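Local coordinates for protein filamentous hemagglutinin (Bordetella pertussis, PDB 1RWR) that probably serves as an adhesin whose N-terminal domain, a right-handed parallel beta-helix, directs its export through the two-partner secretion pathway, at residues S74-E79 with K97-I102. Sequence-based numbering, arbitrary orientation.
Sequences SAILAE and KGADLI
The carbonyl oxygen of D100 takes the amide of I76, N to O 2.8 Å, and is also approached by the CA-H of A75, so two groups of strand 75-80 meet one acceptor. The roles reverse at the next rung, where I76 O receives I102 N at 2.9 Å, with the CA-H of L101 beside it; then I102 O receives A78 N, in a bond with 169° at the hydrogen, and the CA-H of L77. D100 N to S74 O is the longest of the four at 3.0 Å, its donor tilted from the carbonyl plane. This is the ladder of a parallel sheet, the strand segments meeting at 17°, with A75 beside D100, I76 beside L101 and L77 beside I102. On the face of A75, L77 and I102, CG of L77 lies anti to its backbone N (chi1 173°), and the L77 and I102 side chains cross obliquely, with L77 CD1 3.6 Å from I102 CG2. The other branch of I102 runs back along the strand, bringing CD1 to A75 CB at 4.1 Å. On the I76 and L101 face, L101 lays one methyl, CD2, against I76 CB at 3.9 Å, while I76 CD1 reaches A99 CB. The extended K97 chain bends at its last torsion; NZ lies beside S74 CA and CB and makes weak hydrogen bonds to G98 O and A73 O. D100 OD1 is hydrogen-bonded to N121 on strand 119-125. Stacked neighbours in successive coils of the beta-helix, the two strands sit near the N-terminal end of its long parallel sheet: strand 31-36 flanks 75-80, bonding to A75 and L77, and strand 119-125 lies beyond 99-104, packing on L101, while P129 and V131 of strand 128-132 touch L77.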
loop_
_atom_site.group_PDB
_atom_site.type_symbol
_atom_site.label_atom_id
_atom_site.label_comp_id
_atom_site.label_asym_id
_atom_site.label_seq_id
_atom_site.Cartn_x
_atom_site.Cartn_y
_atom_site.Cartn_z
ATOM N N SER A 74 -16.746 4.699 3.616
ATOM C CA SER A 74 -16.244 3.343 3.343
ATOM C C SER A 74 -14.788 3.292 2.837
ATOM O O SER A 74 -14.153 2.262 2.954
ATOM C CB SER A 74 -17.198 2.577 2.424
ATOM O OG SER A 74 -17.454 3.310 1.274
ATOM N N ALA A 75 -14.255 4.410 2.342
ATOM C CA ALA A 75 -12.870 4.515 1.870
ATOM C C ALA A 75 -12.401 5.918 2.220
ATOM O O ALA A 75 -13.107 6.881 1.995
ATOM C CB ALA A 75 -12.774 4.298 0.367
ATOM N N ILE A 76 -11.210 6.012 2.786
ATOM C CA ILE A 76 -10.620 7.270 3.169
ATOM C C ILE A 76 -9.332 7.397 2.349
ATOM O O ILE A 76 -8.418 6.589 2.473
ATOM C CB ILE A 76 -10.306 7.265 4.695
ATOM C CG1 ILE A 76 -11.607 7.181 5.547
ATOM C CG2 ILE A 76 -9.546 8.540 5.086
ATOM C CD1 ILE A 76 -11.396 6.794 6.996
ATOM N N LEU A 77 -9.318 8.396 1.466
ATOM C CA LEU A 77 -8.194 8.743 0.653
ATOM C C LEU A 77 -7.535 10.001 1.203
ATOM O O LEU A 77 -8.209 11.017 1.413
ATOM C CB LEU A 77 -8.720 9.088 -0.727
ATOM C CG LEU A 77 -7.751 9.652 -1.757
ATOM C CD1 LEU A 77 -6.578 8.715 -2.077
ATOM C CD2 LEU A 77 -8.563 9.927 -3.019
ATOM N N ALA A 78 -6.239 9.920 1.432
ATOM C CA ALA A 78 -5.401 11.036 1.780
ATOM C C ALA A 78 -4.472 11.227 0.598
ATOM O O ALA A 78 -3.665 10.343 0.318
ATOM C CB ALA A 78 -4.560 10.717 3.059
ATOM N N GLU A 79 -4.597 12.352 -0.097
ATOM C CA GLU A 79 -3.810 12.669 -1.289
ATOM C C GLU A 79 -2.961 13.889 -1.032
ATOM O O GLU A 79 -3.490 14.914 -0.629
ATOM C CB GLU A 79 -4.753 13.022 -2.454
ATOM C CG GLU A 79 -4.017 13.352 -3.732
ATOM C CD GLU A 79 -4.887 13.976 -4.819
ATOM O OE1 GLU A 79 -6.101 14.074 -4.638
ATOM O OE2 GLU A 79 -4.352 14.302 -5.910
ATOM N N LYS A 97 -16.460 3.704 12.078
ATOM C CA LYS A 97 -16.694 2.631 11.118
ATOM C C LYS A 97 -15.380 2.305 10.419
ATOM O O LYS A 97 -14.670 3.205 9.960
ATOM C CB LYS A 97 -17.742 3.041 10.080
ATOM C CG LYS A 97 -18.062 1.988 8.989
ATOM C CD LYS A 97 -18.846 2.619 7.845
ATOM C CE LYS A 97 -19.104 1.653 6.636
ATOM N NZ LYS A 97 -17.910 1.506 5.751
ATOM N N GLY A 98 -15.069 1.022 10.327
ATOM C CA GLY A 98 -13.917 0.596 9.557
ATOM C C GLY A 98 -14.029 1.016 8.101
ATOM O O GLY A 98 -15.089 1.000 7.500
ATOM N N ALA A 99 -12.899 1.350 7.506
ATOM C CA ALA A 99 -12.873 1.799 6.109
ATOM C C ALA A 99 -11.568 1.407 5.430
ATOM O O ALA A 99 -10.572 1.125 6.093
ATOM C CB ALA A 99 -13.033 3.298 6.058
ATOM N N ASP A 100 -11.583 1.346 4.104
ATOM C CA ASP A 100 -10.352 1.284 3.329
ATOM C C ASP A 100 -9.540 2.570 3.523
ATOM O O ASP A 100 -10.094 3.659 3.675
ATOM C CB ASP A 100 -10.646 1.170 1.819
ATOM C CG ASP A 100 -11.233 -0.183 1.410
ATOM O OD1 ASP A 100 -11.175 -1.175 2.175
ATOM O OD2 ASP A 100 -11.782 -0.310 0.301
ATOM N N LEU A 101 -8.225 2.417 3.583
ATOM C CA LEU A 101 -7.297 3.535 3.626
ATOM C C LEU A 101 -6.485 3.533 2.347
ATOM O O LEU A 101 -5.939 2.506 1.948
ATOM C CB LEU A 101 -6.334 3.455 4.836
ATOM C CG LEU A 101 -6.968 3.580 6.221
ATOM C CD1 LEU A 101 -5.871 3.365 7.270
ATOM C CD2 LEU A 101 -7.640 4.942 6.408
ATOM N N ILE A 102 -6.386 4.700 1.731
ATOM C CA ILE A 102 -5.540 4.922 0.559
ATOM C C ILE A 102 -4.731 6.159 0.838
ATOM O O ILE A 102 -5.303 7.235 1.090
ATOM C CB ILE A 102 -6.390 5.150 -0.731
ATOM C CG1 ILE A 102 -7.397 4.029 -0.994
ATOM C CG2 ILE A 102 -5.470 5.290 -1.911
ATOM C CD1 ILE A 102 -8.695 4.160 -0.270
#